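Local structure of MutT/nudix family protein (Enterococcus faecalis, 2FML) at residues E107-R120 and F184-R196. The protein is of unknown function but belongs to the MutT/nudix family and, with a C-terminal NrtR-like winged-helix region, may bind a nucleotide-like ligand and DNA. Numbering follows the deposited sequence.
Sequences EQLHSFSRPDRDPR and FDHSEIIIKAFNR. With GOL (glycerol), chain C.
Asp185 OD2, just ahead of helix 186-196, is held by Arg117 NE at 2.8 Å and by a water that also donates to Glu188 OE1; Arg117 NH2 reaches OD1, completing a side-on grip. The NE bond lies in the guanidinium plane but comes down from above the carboxylate plane, 44° out of it, so the two flat groups are not coplanar. The water ties this pair to a weak salt bridge from Arg114 NH2 to Glu188 OE2.

Arg117 also turns its NH1 to O3 of a glycerol, probably from the crystallisation liquor, and its NH2 to O2, to which His186 NE2 donates along a nearly straight N-H...O line (175°), while His186 ND1 is hydrogen-bonded to Leu74 N. Glycerol C2 sits over the face of Phe184, and O3 donates to Asp118 OD2 at 2.6 Å. Asp118 in turn is held by Arg120 NE and NH2, and its OD1 closes an Asx turn. The glycerol, also bonded to Asp43 OD2, indicates only that small polar groups can bind here.

Farther along, Phe112 and Leu109 pack on the helix, and a polar bond closes the far end. Ile189 CG1 lies over one face of the Phe112 ring, 4.0 Å from its centroid, and Leu109 CD2 packs on Ala193 CB at 3.6 Å. Lys192, its chain bent at the second and third torsions, lays CE over the centre of the His110 ring in a CH-pi contact. Arg196 NH1 donates to a lone pair of Leu109 O in the carbonyl plane, at 2.9 Å, though the oxygen lies off the guanidinium plane.

Helix 186-200 thus packs across the mixed sheet of the nudix fold: strand 106-112, bulged opposite Ser127, pairs antiparallel with strand 123-131, while Ile189 and Ile190 rest on Leu74 of strand 72-78 and Ile190 on strand 157-162.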
loop_
_atom_site.group_PDB
_atom_site.type_symbol
_atom_site.label_atom_id
_atom_site.label_comp_id
_atom_site.label_asym_id
_atom_site.label_seq_id
_atom_site.Cartn_x
_atom_site.Cartn_y
_atom_site.Cartn_z
ATOM N N GLU A 107 7.903 5.579 -3.771
ATOM C CA GLU A 107 6.640 4.902 -3.847
ATOM C C GLU A 107 6.257 4.339 -2.476
ATOM O O GLU A 107 7.095 3.811 -1.765
ATOM C CB GLU A 107 6.654 3.783 -4.939
ATOM C CG GLU A 107 7.520 2.516 -4.587
ATOM C CD GLU A 107 7.724 1.553 -5.818
ATOM O OE1 GLU A 107 8.517 1.920 -6.737
ATOM O OE2 GLU A 107 7.084 0.455 -5.854
ATOM N N GLN A 108 4.977 4.398 -2.152
ATOM C CA GLN A 108 4.521 3.769 -0.927
ATOM C C GLN A 108 4.669 2.248 -1.042
ATOM O O GLN A 108 4.376 1.671 -2.083
ATOM C CB GLN A 108 3.098 4.185 -0.606
ATOM C CG GLN A 108 2.827 4.175 0.816
ATOM C CD GLN A 108 1.440 4.630 1.092
ATOM O OE1 GLN A 108 1.163 5.838 1.321
ATOM N NE2 GLN A 108 0.552 3.674 1.157
ATOM N N LEU A 109 5.215 1.593 -0.014
ATOM C CA LEU A 109 5.502 0.184 -0.183
ATOM C C LEU A 109 4.385 -0.680 0.483
ATOM O O LEU A 109 3.728 -1.516 -0.172
ATOM C CB LEU A 109 6.908 -0.129 0.368
ATOM C CG LEU A 109 7.358 -1.589 0.586
ATOM C CD1 LEU A 109 7.400 -2.384 -0.700
ATOM C CD2 LEU A 109 8.699 -1.627 1.326
ATOM N N HIS A 110 4.193 -0.480 1.786
ATOM C CA HIS A 110 3.306 -1.295 2.564
ATOM C C HIS A 110 3.171 -0.664 3.973
ATOM O O HIS A 110 4.131 -0.017 4.468
ATOM C CB HIS A 110 3.826 -2.727 2.641
ATOM C CG HIS A 110 2.886 -3.668 3.328
ATOM N ND1 HIS A 110 1.850 -4.327 2.679
ATOM C CD2 HIS A 110 2.839 -4.075 4.619
ATOM C CE1 HIS A 110 1.206 -5.090 3.552
ATOM N NE2 HIS A 110 1.787 -4.947 4.737
ATOM N N SER A 111 1.990 -0.823 4.595
ATOM C CA SER A 111 1.791 -0.414 5.966
ATOM C C SER A 111 1.775 -1.651 6.840
ATOM O O SER A 111 1.012 -2.565 6.585
ATOM C CB SER A 111 0.513 0.366 6.191
ATOM O OG SER A 111 0.404 1.256 5.117
ATOM N N PHE A 112 2.563 -1.565 7.916
ATOM C CA PHE A 112 2.745 -2.600 8.916
ATOM C C PHE A 112 2.105 -2.206 10.204
ATOM O O PHE A 112 2.332 -1.094 10.705
ATOM C CB PHE A 112 4.247 -2.786 9.093
ATOM C CG PHE A 112 4.896 -3.365 7.863
ATOM C CD1 PHE A 112 5.021 -4.745 7.712
ATOM C CD2 PHE A 112 5.412 -2.511 6.893
ATOM C CE1 PHE A 112 5.612 -5.260 6.554
ATOM C CE2 PHE A 112 5.989 -3.017 5.761
ATOM C CZ PHE A 112 6.069 -4.370 5.571
ATOM N N SER A 113 1.245 -3.097 10.697
ATOM C CA SER A 113 0.339 -2.788 11.740
ATOM C C SER A 113 0.169 -3.900 12.755
ATOM O O SER A 113 -0.760 -3.856 13.578
ATOM C CB SER A 113 -1.006 -2.457 11.153
ATOM O OG SER A 113 -1.536 -3.591 10.432
ATOM N N ARG A 114 1.041 -4.876 12.705
ATOM C CA ARG A 114 0.975 -5.958 13.661
ATOM C C ARG A 114 0.980 -5.328 15.074
ATOM O O ARG A 114 1.764 -4.425 15.337
ATOM C CB ARG A 114 2.207 -6.847 13.490
ATOM C CG ARG A 114 2.480 -7.625 14.732
ATOM C CD ARG A 114 3.295 -8.908 14.334
ATOM N NE ARG A 114 4.649 -8.552 13.867
ATOM C CZ ARG A 114 5.648 -8.293 14.691
ATOM N NH1 ARG A 114 5.462 -8.333 16.032
ATOM N NH2 ARG A 114 6.817 -8.057 14.177
ATOM N N PRO A 115 0.033 -5.741 15.942
ATOM C CA PRO A 115 -0.240 -5.008 17.187
ATOM C C PRO A 115 0.934 -4.903 18.163
ATOM O O PRO A 115 0.927 -4.035 19.045
ATOM C CB PRO A 115 -1.410 -5.807 17.806
ATOM C CG PRO A 115 -2.072 -6.494 16.659
ATOM C CD PRO A 115 -0.933 -6.837 15.714
ATOM N N ASP A 116 1.946 -5.757 18.014
ATOM C CA ASP A 116 3.109 -5.702 18.880
ATOM C C ASP A 116 4.438 -5.512 18.149
ATOM O O ASP A 116 5.492 -5.910 18.705
ATOM C CB ASP A 116 3.199 -7.011 19.690
ATOM C CG ASP A 116 3.248 -8.243 18.768
ATOM O OD1 ASP A 116 3.176 -8.066 17.501
ATOM O OD2 ASP A 116 3.334 -9.369 19.292
ATOM N N ARG A 117 4.413 -4.928 16.942
ATOM C CA ARG A 117 5.635 -4.644 16.229
ATOM C C ARG A 117 6.577 -3.601 16.935
ATOM O O ARG A 117 7.760 -3.590 16.664
ATOM C CB ARG A 117 5.314 -4.145 14.782
ATOM C CG ARG A 117 4.490 -2.846 14.697
ATOM C CD ARG A 117 4.275 -2.493 13.245
ATOM N NE ARG A 117 5.566 -2.127 12.697
ATOM C CZ ARG A 117 6.207 -0.992 12.972
ATOM N NH1 ARG A 117 5.643 -0.067 13.764
ATOM N NH2 ARG A 117 7.434 -0.804 12.505
ATOM N N ASP A 118 6.040 -2.731 17.813
ATOM C CA ASP A 118 6.881 -1.719 18.502
ATOM C C ASP A 118 6.710 -1.890 20.006
ATOM O O ASP A 118 5.593 -1.854 20.490
ATOM C CB ASP A 118 6.457 -0.295 18.013
ATOM C CG ASP A 118 7.459 0.813 18.354
ATOM O OD1 ASP A 118 7.918 0.943 19.492
ATOM O OD2 ASP A 118 7.767 1.616 17.472
ATOM N N PRO A 119 7.809 -2.061 20.780
ATOM C CA PRO A 119 7.595 -2.164 22.265
ATOM C C PRO A 119 6.987 -0.890 22.957
ATOM O O PRO A 119 6.588 -0.969 24.138
ATOM C CB PRO A 119 8.988 -2.444 22.807
ATOM C CG PRO A 119 9.851 -1.882 21.852
ATOM C CD PRO A 119 9.240 -2.089 20.456
ATOM N N ARG A 120 6.891 0.251 22.244
ATOM C CA ARG A 120 6.236 1.470 22.817
ATOM C C ARG A 120 4.691 1.388 22.952
ATOM O O ARG A 120 4.118 2.096 23.730
ATOM C CB ARG A 120 6.635 2.731 22.033
ATOM C CG ARG A 120 8.067 3.201 22.379
ATOM C CD ARG A 120 8.627 4.183 21.351
ATOM N NE ARG A 120 8.702 3.611 20.031
ATOM C CZ ARG A 120 9.421 4.129 19.041
ATOM N NH1 ARG A 120 10.075 5.232 19.244
ATOM N NH2 ARG A 120 9.429 3.569 17.849
ATOM N N PHE A 184 12.926 -3.643 15.422
ATOM C CA PHE A 184 11.503 -3.680 15.137
ATOM C C PHE A 184 11.179 -4.869 14.232
ATOM O O PHE A 184 11.729 -5.960 14.463
ATOM C CB PHE A 184 11.000 -2.352 14.553
ATOM C CG PHE A 184 11.303 -1.135 15.425
ATOM C CD1 PHE A 184 10.556 -0.881 16.558
ATOM C CD2 PHE A 184 12.320 -0.236 15.073
ATOM C CE1 PHE A 184 10.826 0.257 17.358
ATOM C CE2 PHE A 184 12.594 0.866 15.813
ATOM C CZ PHE A 184 11.822 1.140 16.998
ATOM N N ASP A 185 10.335 -4.630 13.218
ATOM C CA ASP A 185 9.967 -5.591 12.186
ATOM C C ASP A 185 10.602 -5.147 10.861
ATOM O O ASP A 185 10.138 -5.495 9.802
ATOM C CB ASP A 185 8.426 -5.659 12.047
ATOM C CG ASP A 185 7.796 -4.302 11.669
ATOM O OD1 ASP A 185 8.486 -3.262 11.754
ATOM O OD2 ASP A 185 6.602 -4.261 11.280
ATOM N N HIS A 186 11.720 -4.435 10.934
ATOM C CA HIS A 186 12.403 -3.938 9.705
ATOM C C HIS A 186 12.935 -5.011 8.765
ATOM O O HIS A 186 13.068 -4.777 7.581
ATOM C CB HIS A 186 13.496 -2.932 10.049
ATOM C CG HIS A 186 12.947 -1.676 10.618
ATOM N ND1 HIS A 186 13.724 -0.558 10.844
ATOM C CD2 HIS A 186 11.681 -1.356 10.986
ATOM C CE1 HIS A 186 12.956 0.400 11.329
ATOM N NE2 HIS A 186 11.718 -0.063 11.425
ATOM N N SER A 187 13.193 -6.203 9.291
ATOM C CA SER A 187 13.536 -7.322 8.402
ATOM C C SER A 187 12.369 -7.675 7.450
ATOM O O SER A 187 12.594 -7.945 6.232
ATOM C CB SER A 187 13.886 -8.547 9.263
ATOM O OG SER A 187 12.652 -9.126 9.514
ATOM N N GLU A 188 11.131 -7.634 7.982
ATOM C CA GLU A 188 9.948 -7.820 7.150
ATOM C C GLU A 188 9.749 -6.747 6.121
ATOM O O GLU A 188 9.157 -6.989 5.110
ATOM C CB GLU A 188 8.625 -7.881 7.960
ATOM C CG GLU A 188 8.411 -9.132 8.758
ATOM C CD GLU A 188 7.385 -8.877 9.821
ATOM O OE1 GLU A 188 6.286 -8.464 9.404
ATOM O OE2 GLU A 188 7.686 -9.026 11.053
ATOM N N ILE A 189 10.066 -5.527 6.502
ATOM C CA ILE A 189 9.969 -4.405 5.622
ATOM C C ILE A 189 11.034 -4.475 4.479
ATOM O O ILE A 189 10.715 -4.187 3.327
ATOM C CB ILE A 189 10.085 -3.035 6.384
ATOM C CG1 ILE A 189 9.219 -2.944 7.686
ATOM C CG2 ILE A 189 9.897 -1.905 5.388
ATOM C CD1 ILE A 189 9.181 -1.487 8.297
ATOM N N ILE A 190 12.268 -4.847 4.783
ATOM C CA ILE A 190 13.280 -4.977 3.728
ATOM C C ILE A 190 12.972 -6.096 2.716
ATOM O O ILE A 190 13.077 -5.924 1.477
ATOM C CB ILE A 190 14.693 -5.097 4.326
ATOM C CG1 ILE A 190 15.032 -3.729 4.885
ATOM C CG2 ILE A 190 15.784 -5.507 3.199
ATOM C CD1 ILE A 190 16.187 -3.635 5.776
ATOM N N ILE A 191 12.559 -7.238 3.243
ATOM C CA ILE A 191 12.075 -8.355 2.428
ATOM C C ILE A 191 10.875 -7.921 1.569
ATOM O O ILE A 191 10.817 -8.222 0.373
ATOM C CB ILE A 191 11.731 -9.555 3.361
ATOM C CG1 ILE A 191 13.011 -10.084 4.014
ATOM C CG2 ILE A 191 10.914 -10.647 2.693
ATOM C CD1 ILE A 191 13.941 -10.699 3.122
ATOM N N LYS A 192 9.913 -7.219 2.159
ATOM C CA LYS A 192 8.777 -6.680 1.340
ATOM C C LYS A 192 9.269 -5.810 0.174
ATOM O O LYS A 192 8.804 -5.964 -0.955
ATOM C CB LYS A 192 7.746 -5.932 2.199
ATOM C CG LYS A 192 6.384 -5.520 1.533
ATOM C CD LYS A 192 5.275 -6.645 1.457
ATOM C CE LYS A 192 4.706 -7.156 2.764
ATOM N NZ LYS A 192 3.500 -8.155 2.475
ATOM N N ALA A 193 10.215 -4.923 0.455
ATOM C CA ALA A 193 10.812 -4.037 -0.559
ATOM C C ALA A 193 11.550 -4.821 -1.620
ATOM O O ALA A 193 11.419 -4.513 -2.846
ATOM C CB ALA A 193 11.755 -2.981 0.107
ATOM N N PHE A 194 12.315 -5.842 -1.189
ATOM C CA PHE A 194 13.123 -6.603 -2.131
ATOM C C PHE A 194 12.233 -7.410 -3.089
ATOM O O PHE A 194 12.461 -7.418 -4.314
ATOM C CB PHE A 194 14.136 -7.507 -1.382
ATOM C CG PHE A 194 15.157 -8.117 -2.277
ATOM C CD1 PHE A 194 16.339 -7.467 -2.525
ATOM C CD2 PHE A 194 14.902 -9.333 -2.932
ATOM C CE1 PHE A 194 17.285 -8.042 -3.411
ATOM C CE2 PHE A 194 15.825 -9.900 -3.843
ATOM C CZ PHE A 194 17.027 -9.244 -4.061
ATOM N N ASN A 195 11.243 -8.103 -2.517
ATOM C CA ASN A 195 10.289 -8.926 -3.278
ATOM C C ASN A 195 9.384 -8.046 -4.188
ATOM O O ASN A 195 8.981 -8.479 -5.266
ATOM C CB ASN A 195 9.456 -9.773 -2.288
ATOM C CG ASN A 195 10.248 -10.940 -1.749
ATOM O OD1 ASN A 195 11.200 -11.369 -2.401
ATOM N ND2 ASN A 195 9.886 -11.463 -0.579
ATOM N N ARG A 196 9.087 -6.816 -3.751
ATOM C CA ARG A 196 8.258 -5.908 -4.539
ATOM C C ARG A 196 8.956 -5.538 -5.841
ATOM O O ARG A 196 8.315 -5.479 -6.889
ATOM C CB ARG A 196 7.870 -4.633 -3.746
ATOM C CG ARG A 196 7.120 -3.542 -4.591
ATOM C CD ARG A 196 5.659 -3.942 -4.830
ATOM N NE ARG A 196 5.121 -4.657 -3.642
ATOM C CZ ARG A 196 4.406 -4.126 -2.669
ATOM N NH1 ARG A 196 4.081 -2.829 -2.703
ATOM N NH2 ARG A 196 3.995 -4.906 -1.665
HETATM C C1 GOL C . 10.445 3.387 13.304
HETATM O O1 GOL C . 11.689 3.219 12.574
HETATM C C2 GOL C . 9.683 2.076 13.631
HETATM O O2 GOL C . 9.311 1.330 12.454
HETATM C C3 GOL C . 8.400 2.557 14.297
HETATM O O3 GOL C . 7.583 1.562 14.896
HETATM O O HOH W 1 5.647 -0.360 -3.998
HETATM O O HOH W 2 1.596 -4.144 -0.069
HETATM O O HOH W 3 5.046 -6.537 11.278
#